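2-dehydropantoate 2-reductase (Geobacter metallireducens, PDB 3HN2) probably catalyses the NADPH-dependent reduction of 2-dehydropantoate (ketopantoate) to (R)-pantoate, the second step of the route from 3-methyl-2-oxobutanoate towards pantothenate. Local coordinates at residues T277-G282 against P290-L295; A182-L187 against A226-Q231; C197-Q202 against A296-Q301; W189-N194 against A273-P278. All blocks are in the same frame, centred on the assembly; numbering follows the deposited sequence.

Contact 1 of 4, residues T277-G282 against P290-L295; sequences TPLAYG and PRVEML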
# COMPACT_ATOMS: atom_id res chain seq x y z
N THR A 277 19.75 -18.53 -3.78
CA THR A 277 19.53 -18.78 -5.22
C THR A 277 19.72 -17.53 -6.10
O THR A 277 20.45 -17.60 -7.09
CB THR A 277 18.15 -19.49 -5.50
OG1 THR A 277 18.03 -20.66 -4.68
CG2 THR A 277 18.03 -19.89 -6.95
N PRO A 278 19.06 -16.38 -5.76
CA PRO A 278 19.39 -15.16 -6.50
C PRO A 278 20.85 -14.74 -6.42
O PRO A 278 21.42 -14.34 -7.45
CB PRO A 278 18.50 -14.11 -5.85
CG PRO A 278 17.33 -14.88 -5.43
CD PRO A 278 17.94 -16.12 -4.84
N LEU A 279 21.46 -14.83 -5.23
CA LEU A 279 22.88 -14.53 -5.06
C LEU A 279 23.73 -15.44 -5.94
O LEU A 279 24.68 -14.96 -6.57
CB LEU A 279 23.31 -14.63 -3.59
CG LEU A 279 23.05 -13.44 -2.67
CD1 LEU A 279 23.12 -13.83 -1.20
CD2 LEU A 279 24.01 -12.31 -2.96
N ALA A 280 23.38 -16.72 -5.98
CA ALA A 280 23.96 -17.68 -6.95
C ALA A 280 23.82 -17.19 -8.38
O ALA A 280 24.81 -17.14 -9.11
CB ALA A 280 23.33 -19.08 -6.79
N TYR A 281 22.60 -16.81 -8.77
CA TYR A 281 22.31 -16.33 -10.13
C TYR A 281 23.09 -15.08 -10.52
O TYR A 281 23.47 -14.92 -11.68
CB TYR A 281 20.81 -16.11 -10.33
CG TYR A 281 20.07 -17.32 -10.87
CD1 TYR A 281 20.22 -17.72 -12.20
CD2 TYR A 281 19.22 -18.06 -10.06
CE1 TYR A 281 19.55 -18.83 -12.70
CE2 TYR A 281 18.54 -19.17 -10.54
CZ TYR A 281 18.71 -19.55 -11.86
OH TYR A 281 18.03 -20.65 -12.33
N GLY A 282 23.32 -14.19 -9.56
CA GLY A 282 24.11 -12.99 -9.78
C GLY A 282 25.60 -13.26 -9.87
O GLY A 282 26.31 -12.62 -10.65
N PRO A 290 27.00 -7.20 -2.09
CA PRO A 290 27.48 -7.33 -0.71
C PRO A 290 26.39 -7.29 0.34
O PRO A 290 26.49 -7.97 1.37
CB PRO A 290 28.40 -6.11 -0.54
CG PRO A 290 28.64 -5.58 -1.92
CD PRO A 290 27.41 -5.92 -2.69
N ARG A 291 25.33 -6.52 0.09
CA ARG A 291 24.28 -6.33 1.08
C ARG A 291 23.37 -7.54 1.18
O ARG A 291 23.07 -8.03 2.29
CB ARG A 291 23.49 -5.04 0.80
CG ARG A 291 24.27 -3.77 1.16
CD ARG A 291 23.48 -2.48 0.86
NE ARG A 291 24.38 -1.37 0.57
CZ ARG A 291 24.90 -1.10 -0.63
NH1 ARG A 291 24.63 -1.86 -1.68
NH2 ARG A 291 25.72 -0.07 -0.78
N VAL A 292 22.96 -8.07 0.01
CA VAL A 292 22.17 -9.31 -0.04
C VAL A 292 22.95 -10.41 0.67
O VAL A 292 22.38 -11.18 1.45
CB VAL A 292 21.70 -9.69 -1.47
CG1 VAL A 292 20.65 -10.79 -1.42
CG2 VAL A 292 21.12 -8.47 -2.22
N GLU A 293 24.27 -10.39 0.53
CA GLU A 293 25.11 -11.44 1.08
C GLU A 293 25.18 -11.38 2.56
O GLU A 293 24.94 -12.38 3.24
CB GLU A 293 26.53 -11.40 0.50
CG GLU A 293 26.80 -12.54 -0.47
CD GLU A 293 28.28 -12.84 -0.64
OE1 GLU A 293 28.94 -13.17 0.37
OE2 GLU A 293 28.77 -12.75 -1.78
N MET A 294 25.51 -10.19 3.06
CA MET A 294 25.53 -9.92 4.48
C MET A 294 24.18 -10.29 5.09
O MET A 294 24.14 -11.01 6.09
CB MET A 294 25.84 -8.44 4.70
CG MET A 294 26.10 -8.08 6.13
SD MET A 294 26.80 -6.44 6.25
CE MET A 294 26.42 -6.13 7.97
N LEU A 295 23.09 -9.84 4.46
CA LEU A 295 21.73 -10.17 4.92
C LEU A 295 21.46 -11.67 4.99
O LEU A 295 21.10 -12.18 6.06
CB LEU A 295 20.69 -9.47 4.04
CG LEU A 295 19.26 -9.33 4.56
CD1 LEU A 295 19.21 -9.09 6.06
CD2 LEU A 295 18.58 -8.18 3.83

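Contact 2 of 4, residues A182-L187 against A226-Q231; sequences ARWEKL and AGANAQ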
# COMPACT_ATOMS: atom_id res chain seq x y z
N ALA A 182 9.29 -10.83 -13.77
CA ALA A 182 8.29 -10.69 -12.71
C ALA A 182 8.70 -11.32 -11.37
O ALA A 182 8.36 -10.78 -10.31
CB ALA A 182 6.97 -11.26 -13.18
N ARG A 183 9.40 -12.46 -11.42
CA ARG A 183 9.98 -13.11 -10.24
C ARG A 183 11.01 -12.18 -9.60
O ARG A 183 10.99 -11.96 -8.38
CB ARG A 183 10.65 -14.44 -10.63
CG ARG A 183 9.69 -15.58 -10.97
CD ARG A 183 9.47 -16.52 -9.78
NE ARG A 183 8.09 -17.01 -9.76
CZ ARG A 183 7.50 -17.55 -8.70
NH1 ARG A 183 6.24 -17.96 -8.79
NH2 ARG A 183 8.15 -17.68 -7.55
N TRP A 184 11.89 -11.63 -10.43
CA TRP A 184 12.90 -10.68 -10.00
C TRP A 184 12.29 -9.37 -9.51
O TRP A 184 12.84 -8.72 -8.61
CB TRP A 184 13.89 -10.41 -11.13
CG TRP A 184 14.98 -11.42 -11.22
CD1 TRP A 184 15.07 -12.46 -12.12
CD2 TRP A 184 16.15 -11.50 -10.40
NE1 TRP A 184 16.22 -13.17 -11.90
CE2 TRP A 184 16.90 -12.61 -10.85
CE3 TRP A 184 16.63 -10.75 -9.32
CZ2 TRP A 184 18.12 -12.99 -10.26
CZ3 TRP A 184 17.85 -11.12 -8.74
CH2 TRP A 184 18.57 -12.23 -9.21
N GLU A 185 11.17 -8.98 -10.11
CA GLU A 185 10.42 -7.80 -9.70
C GLU A 185 9.93 -7.94 -8.26
O GLU A 185 9.99 -6.98 -7.49
CB GLU A 185 9.24 -7.56 -10.64
CG GLU A 185 9.60 -7.11 -12.06
CD GLU A 185 8.39 -6.71 -12.89
OE1 GLU A 185 7.29 -7.30 -12.69
OE2 GLU A 185 8.52 -5.82 -13.75
N LYS A 186 9.47 -9.14 -7.90
CA LYS A 186 8.99 -9.41 -6.54
C LYS A 186 10.14 -9.58 -5.56
O LYS A 186 9.98 -9.33 -4.36
CB LYS A 186 8.08 -10.64 -6.49
CG LYS A 186 7.05 -10.56 -5.38
CD LYS A 186 6.67 -11.92 -4.85
CE LYS A 186 5.87 -11.78 -3.56
NZ LYS A 186 5.36 -13.09 -3.06
N LEU A 187 11.30 -10.01 -6.07
CA LEU A 187 12.53 -10.13 -5.28
C LEU A 187 13.04 -8.77 -4.81
O LEU A 187 13.67 -8.68 -3.76
CB LEU A 187 13.62 -10.87 -6.08
CG LEU A 187 14.01 -12.31 -5.72
CD1 LEU A 187 13.01 -13.03 -4.80
CD2 LEU A 187 14.29 -13.15 -6.99
N ALA A 226 20.33 -4.97 -10.19
CA ALA A 226 21.57 -5.21 -10.93
C ALA A 226 21.78 -6.70 -11.23
O ALA A 226 22.27 -7.08 -12.30
CB ALA A 226 22.75 -4.66 -10.18
N GLY A 227 21.39 -7.54 -10.28
CA GLY A 227 21.42 -8.99 -10.45
C GLY A 227 20.33 -9.47 -11.37
O GLY A 227 20.44 -10.54 -11.97
N ALA A 228 19.26 -8.68 -11.49
CA ALA A 228 18.15 -9.00 -12.38
C ALA A 228 18.47 -8.64 -13.82
O ALA A 228 18.19 -9.41 -14.73
CB ALA A 228 16.89 -8.29 -11.93
N ASN A 229 19.05 -7.46 -14.02
CA ASN A 229 19.27 -6.92 -15.36
C ASN A 229 20.31 -7.64 -16.19
O ASN A 229 20.29 -7.58 -17.42
CB ASN A 229 19.57 -5.42 -15.29
CG ASN A 229 18.33 -4.60 -15.01
OD1 ASN A 229 17.22 -4.98 -15.41
ND2 ASN A 229 18.51 -3.47 -14.32
N ALA A 230 21.21 -8.35 -15.52
CA ALA A 230 22.20 -9.16 -16.21
C ALA A 230 21.82 -10.65 -16.22
O ALA A 230 22.69 -11.52 -16.16
CB ALA A 230 23.57 -8.95 -15.59
N GLN A 231 20.52 -10.93 -16.31
CA GLN A 231 20.02 -12.31 -16.24
C GLN A 231 19.34 -12.79 -17.54
O GLN A 231 18.68 -13.83 -17.56
CB GLN A 231 19.07 -12.47 -15.05
CG GLN A 231 19.18 -13.80 -14.33
CD GLN A 231 20.54 -13.98 -13.66
OE1 GLN A 231 21.19 -15.00 -13.85
NE2 GLN A 231 20.96 -12.98 -12.89

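Contact 3 of 4, residues C197-Q202 against A296-Q301; sequences CALLQQ and ATLLEQ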
# COMPACT_ATOMS: atom_id res chain seq x y z
N CYS A 197 13.06 -7.33 8.41
CA CYS A 197 11.99 -7.57 9.38
C CYS A 197 12.16 -8.84 10.20
O CYS A 197 11.91 -8.83 11.40
CB CYS A 197 10.64 -7.62 8.67
SG CYS A 197 10.26 -6.12 7.76
N ALA A 198 12.56 -9.93 9.55
CA ALA A 198 12.78 -11.19 10.23
C ALA A 198 14.01 -11.11 11.14
O ALA A 198 13.99 -11.61 12.27
CB ALA A 198 12.93 -12.32 9.22
N LEU A 199 15.05 -10.44 10.65
CA LEU A 199 16.30 -10.25 11.39
C LEU A 199 16.15 -9.33 12.61
O LEU A 199 16.58 -9.68 13.71
CB LEU A 199 17.35 -9.69 10.44
CG LEU A 199 18.69 -9.22 10.99
CD1 LEU A 199 19.53 -10.32 11.63
CD2 LEU A 199 19.44 -8.47 9.90
N LEU A 200 15.55 -8.16 12.41
CA LEU A 200 15.37 -7.18 13.47
C LEU A 200 14.17 -7.49 14.34
O LEU A 200 14.02 -6.91 15.42
CB LEU A 200 15.22 -5.77 12.86
CG LEU A 200 16.46 -5.09 12.28
CD1 LEU A 200 16.07 -4.01 11.29
CD2 LEU A 200 17.35 -4.51 13.38
N GLN A 201 13.33 -8.43 13.88
CA GLN A 201 11.98 -8.70 14.43
C GLN A 201 11.11 -7.45 14.64
O GLN A 201 10.55 -7.23 15.71
CB GLN A 201 11.97 -9.68 15.62
CG GLN A 201 13.33 -10.07 16.21
CD GLN A 201 13.32 -11.42 16.87
OE1 GLN A 201 12.80 -12.40 16.33
NE2 GLN A 201 13.92 -11.50 18.06
N GLN A 202 11.02 -6.64 13.59
CA GLN A 202 10.18 -5.44 13.58
C GLN A 202 9.34 -5.41 12.31
O GLN A 202 9.77 -5.91 11.29
CB GLN A 202 11.06 -4.19 13.61
CG GLN A 202 11.90 -4.02 14.86
CD GLN A 202 13.10 -3.13 14.62
OE1 GLN A 202 13.15 -2.38 13.65
NE2 GLN A 202 14.09 -3.23 15.50
N ALA A 296 21.66 -12.38 3.87
CA ALA A 296 21.46 -13.83 3.83
C ALA A 296 22.19 -14.52 4.96
O ALA A 296 21.61 -15.35 5.68
CB ALA A 296 21.94 -14.40 2.47
N THR A 297 23.46 -14.14 5.14
CA THR A 297 24.33 -14.72 6.16
C THR A 297 23.89 -14.38 7.59
O THR A 297 23.74 -15.29 8.42
CB THR A 297 25.79 -14.27 5.99
OG1 THR A 297 26.10 -14.16 4.60
CG2 THR A 297 26.72 -15.26 6.63
N LEU A 298 23.66 -13.10 7.88
CA LEU A 298 23.17 -12.67 9.20
C LEU A 298 21.85 -13.36 9.51
O LEU A 298 21.48 -13.54 10.67
CB LEU A 298 22.94 -11.16 9.26
CG LEU A 298 24.13 -10.23 9.37
CD1 LEU A 298 23.69 -8.82 9.02
CD2 LEU A 298 24.75 -10.28 10.76
N LEU A 299 21.13 -13.72 8.45
CA LEU A 299 19.82 -14.28 8.66
C LEU A 299 19.89 -15.77 8.99
O LEU A 299 19.08 -16.27 9.77
CB LEU A 299 18.92 -13.95 7.48
CG LEU A 299 17.41 -13.79 7.64
CD1 LEU A 299 16.94 -13.16 8.95
CD2 LEU A 299 16.99 -12.96 6.46
N GLU A 300 20.90 -16.47 8.45
CA GLU A 300 21.14 -17.85 8.87
C GLU A 300 21.94 -17.94 10.19
O GLU A 300 21.87 -18.97 10.87
CB GLU A 300 21.72 -18.71 7.72
CG GLU A 300 22.99 -18.20 7.05
CD GLU A 300 22.95 -18.27 5.52
OE1 GLU A 300 21.94 -18.73 4.95
OE2 GLU A 300 23.95 -17.86 4.89
N GLN A 301 22.64 -16.87 10.55
CA GLN A 301 23.29 -16.77 11.88
C GLN A 301 22.28 -16.68 13.02
O GLN A 301 22.48 -17.28 14.07
CB GLN A 301 24.21 -15.55 11.97
CG GLN A 301 25.70 -15.85 11.84
CD GLN A 301 26.22 -16.88 12.84
OE1 GLN A 301 26.01 -16.75 14.05
NE2 GLN A 301 26.90 -17.90 12.34

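Contact 4 of 4, residues W189-N194 against A273-P278; sequences WNIPFN and AIFRTP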
# COMPACT_ATOMS: atom_id res chain seq x y z
N TRP A 189 11.19 -6.53 -3.70
CA TRP A 189 10.45 -6.27 -2.47
C TRP A 189 10.80 -7.27 -1.37
O TRP A 189 10.98 -6.88 -0.20
CB TRP A 189 8.94 -6.28 -2.72
CG TRP A 189 8.21 -5.72 -1.56
CD1 TRP A 189 7.89 -4.40 -1.34
CD2 TRP A 189 7.73 -6.44 -0.41
NE1 TRP A 189 7.23 -4.27 -0.15
CE2 TRP A 189 7.13 -5.49 0.45
CE3 TRP A 189 7.75 -7.79 -0.03
CZ2 TRP A 189 6.54 -5.85 1.67
CZ3 TRP A 189 7.17 -8.16 1.19
CH2 TRP A 189 6.58 -7.18 2.03
N ASN A 190 10.85 -8.55 -1.75
CA ASN A 190 10.99 -9.66 -0.81
C ASN A 190 12.33 -9.72 -0.10
O ASN A 190 12.43 -10.25 0.99
CB ASN A 190 10.76 -11.01 -1.51
CG ASN A 190 9.35 -11.55 -1.32
OD1 ASN A 190 8.44 -10.84 -0.87
ND2 ASN A 190 9.15 -12.81 -1.69
N ILE A 191 13.37 -9.19 -0.74
CA ILE A 191 14.70 -9.27 -0.15
C ILE A 191 14.92 -8.26 0.99
O ILE A 191 15.21 -8.70 2.11
CB ILE A 191 15.83 -9.36 -1.22
CG1 ILE A 191 15.78 -10.74 -1.90
CG2 ILE A 191 17.20 -9.13 -0.59
CD1 ILE A 191 16.79 -10.96 -3.01
N PRO A 192 14.76 -6.92 0.75
CA PRO A 192 14.88 -6.00 1.90
C PRO A 192 13.89 -6.26 3.02
O PRO A 192 14.27 -6.28 4.18
CB PRO A 192 14.63 -4.61 1.29
CG PRO A 192 13.94 -4.88 -0.01
CD PRO A 192 14.50 -6.18 -0.50
N PHE A 193 12.64 -6.55 2.68
CA PHE A 193 11.59 -6.61 3.67
C PHE A 193 11.41 -7.96 4.37
O PHE A 193 11.39 -8.00 5.59
CB PHE A 193 10.30 -6.01 3.12
CG PHE A 193 10.42 -4.55 2.81
CD1 PHE A 193 10.63 -4.11 1.50
CD2 PHE A 193 10.40 -3.60 3.84
CE1 PHE A 193 10.77 -2.75 1.22
CE2 PHE A 193 10.54 -2.24 3.55
CZ PHE A 193 10.73 -1.81 2.25
N ASN A 194 11.33 -9.06 3.63
CA ASN A 194 11.39 -10.37 4.31
C ASN A 194 12.74 -10.65 4.98
O ASN A 194 12.82 -11.48 5.89
CB ASN A 194 10.98 -11.52 3.39
CG ASN A 194 9.49 -11.56 3.12
OD1 ASN A 194 8.94 -10.64 2.52
ND2 ASN A 194 8.84 -12.62 3.57
N ALA A 273 15.76 -20.15 -1.30
CA ALA A 273 15.07 -19.65 -2.50
C ALA A 273 15.03 -18.12 -2.64
O ALA A 273 15.22 -17.60 -3.74
CB ALA A 273 13.67 -20.23 -2.58
N ILE A 274 14.77 -17.42 -1.54
CA ILE A 274 14.69 -15.95 -1.58
C ILE A 274 16.08 -15.28 -1.73
O ILE A 274 16.22 -14.31 -2.48
CB ILE A 274 13.89 -15.38 -0.36
CG1 ILE A 274 12.45 -15.91 -0.38
CG2 ILE A 274 13.87 -13.86 -0.37
CD1 ILE A 274 11.75 -15.80 0.97
N PHE A 275 17.09 -15.83 -1.05
CA PHE A 275 18.40 -15.16 -0.96
C PHE A 275 19.54 -15.89 -1.66
O PHE A 275 20.23 -15.29 -2.49
CB PHE A 275 18.79 -14.95 0.50
CG PHE A 275 17.95 -13.94 1.22
CD1 PHE A 275 18.34 -12.61 1.28
CD2 PHE A 275 16.79 -14.33 1.88
CE1 PHE A 275 17.58 -11.68 1.98
CE2 PHE A 275 16.02 -13.40 2.57
CZ PHE A 275 16.42 -12.07 2.62
N ARG A 276 19.76 -17.16 -1.32
CA ARG A 276 20.97 -17.86 -1.79
C ARG A 276 20.94 -18.21 -3.28
O ARG A 276 21.98 -18.15 -3.94
CB ARG A 276 21.29 -19.08 -0.92
CG ARG A 276 21.84 -18.73 0.47
CD ARG A 276 23.21 -18.07 0.39
NE ARG A 276 23.72 -17.62 1.68
CZ ARG A 276 24.74 -16.78 1.84
NH1 ARG A 276 25.37 -16.31 0.77
NH2 ARG A 276 25.13 -16.41 3.06
N THR A 277 19.75 -18.53 -3.78
CA THR A 277 19.53 -18.78 -5.22
C THR A 277 19.72 -17.53 -6.10
O THR A 277 20.45 -17.60 -7.09
CB THR A 277 18.15 -19.49 -5.50
OG1 THR A 277 18.03 -20.66 -4.68
CG2 THR A 277 18.03 -19.89 -6.95
N PRO A 278 19.06 -16.38 -5.76
CA PRO A 278 19.39 -15.16 -6.50
C PRO A 278 20.85 -14.74 -6.42
O PRO A 278 21.42 -14.34 -7.45
CB PRO A 278 18.50 -14.11 -5.85
CG PRO A 278 17.33 -14.88 -5.43
CD PRO A 278 17.94 -16.12 -4.84

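Contact 1 of 4, residues T277-G282 against P290-L295
Leu279 reaches from helix 271-284 to Val292 and Glu293 of helix 290-302, the next helix in the chain. It gives the largest share of the 148 Å² buried here, and all of its outer carbons are engaged. Its branch point meets one valine methyl, CG to Val292 CG1 at 3.8 Å, as the two side chains run past each other in opposite directions. A chi1 of -83° sets CG towards helix 290-302, and from there the two methyls fork. CD2 rests on the methylene of the glutamate, 3.7 Å from Glu293 CG, whereas CD1 lies against backbone, 3.8 Å from Val292 O. Leucine suits the place because its fork can straddle two successive residues of the opposing helix. Val292, compact and branched next to the main chain, fills the buried side and also touches Ile191 and Phe275. Glu293 stands at the open margin, where it lends only aliphatic carbon to the packing and keeps its carboxylate apart from the leucine. Glu223 of helix 211-229 also ties down the start of helix 290-302, accepting a hydrogen bond from Val292 N and forming a salt bridge with Arg291. No hydrogen bond joins 277-282 to 290-295, so their cohesion depends on complementary shape and the exclusion of water from carbon surfaces.

Contact 2 of 4, residues A182-L187 against A226-Q231
A chi1 of -84° sets CG of Trp184 beside its own backbone N, and the second torsion turns the indole broadside to Ala228 and Gly227 of helix 211-229. Ala228 lies over one face: its CA stands 3.9 Å from the centroid of the six-membered ring and 19° off the normal, a CH-pi contact. Its methyl touches the inner part of the indole, CB to Trp184 CE3 at 3.6 Å. Farther out, Gly227 O lies above the same face, 3.7 Å from Trp184 CH2. Residues this small suit the site because they let a wide ring settle almost directly on the helix backbone.

Gln231 follows the helix, and its chain, bent at chi2, folds the amide back to the last turn. There NE2 donates to Gly227 O over 2.7 Å, in the plane of the amide and nearly in line with the C=O, although the angle at the hydrogen is only 140°. The amide and indole planes are nearly parallel, and NE2 comes to 3.9 Å from Trp184 CZ2. Leu187, one turn on, sets CD2 over the rim of the opposite ring face. A leucine in place of Trp184 would probably leave a gap over Ala228 and remove the ring that Gln231 NE2 now packs against. Pro278 and Tyr281 of helix 271-284 also pack on the indole, while the far side of helix 179-200 meets strand 121-129 through Ala182 and Lys186.

Contact 3 of 4, residues C197-Q202 against A296-Q301
Ala198 and Leu199 bring the end of helix 179-200 against the last helix, 290-302, in the all-helical C-terminal domain of this ketopantoate reductase family member. Ala198 comes first, directing its methyl at the opposing helix, with CB 4.1 Å from Leu299 CD1. So small a side chain keeps the approach close, and Met259 of helix 258-264 touches both residues.

Leu199 has the largest area covered by the contact. Its backbone and CB receive the same methyl: Leu299 CD1 lies 3.7 Å from Leu199 N and 3.8 Å from Leu199 CB. Leu299 can deliver that methyl because, with CG set away from its own N (chi1 -151°), its tip leans nearer to the partner than its first bond would suggest. A leucine is long enough to reach across, and this one also touches Ile271. Leu199 answers with CD1, which approaches the backbone of the last helix at 3.9 Å from Leu298 O. Leu298 CB lies 4.2 Å from the same methyl, at the outer and more exposed margin.

Beyond these residues the chain leaves the helix. The carbonyls of Ala198 and Leu199 are held by the guanidinium of Arg263, a positive group whose placement at the C-terminal end of a helix is likely to be electrostatically favourable. Gln201 takes a positive phi of 48°, and the turn is fastened by a backbone hydrogen bond from Gln202 N to Cys197 O, 3.2 Å long.

Contact 4 of 4, residues W189-N194 against A273-P278
The carbonyl oxygen of Ile274 is met by the ethyl arm of Ile191, whose CD1 comes within 3.4 Å of Ile274 O and whose CG1 lies 3.6 Å from it. One turn on stands Pro278, which has no N-H to give this oxygen, and helix 271-284 is kinked there. This is helix-on-helix packing inside the all-helical C-terminal domain: the short segments cross at -120° with their axes 10.0 Å apart. No hydrogen bond crosses between them. Ile191 holds the middle, and its two branches part company. While the ethyl arm follows Ile274, also touching its CG2 at 4.0 Å, the methyl CG2 turns to the aromatic ring, 3.6 Å from Phe275 CE1. Isoleucine suits the place because its two branches serve two partners at once. The Ile274 methyl CG2 also lies 4.1 Å from Asn190 O. An alanine at Ile191 is likely to open a gap where the ethyl arm and CG2 of the isoleucine now lie, losing their contacts with Ile274 CG2 and the Phe275 ring. Val292 and Ile220 also touch Ile191, so two further helices share this core. Phe275, with CG beside its backbone N (chi1 -68°), sends its ring back towards helix 179-200, and there Ile191 O lies oblique to the ring, 3.6 Å from Phe275 CZ.

In the fold
Contact 4 lies at the centre of the group, about 8 Å centre to centre from contact 1 and about 11 Å from contacts 2 and 3. Helix 179-200 runs through contacts 2, 4 and 3, whose outer two are about 22 Å apart and do not touch. Leu295 CG packs on Phe275 CE1 (3.9 Å), joining contacts 1 and 4. Pro278 CB, common to both, meets Trp184 CH2 of contact 2 at 3.8 Å. The salt bridge from Arg276 NH2 to Glu300 OE2 (2.6 Å) joins contacts 4 and 3. The active site of this family lies in the cleft between the helical and Rossmann domains; beside contact 2, Arg183 ties the two together through its salt bridge with Glu109.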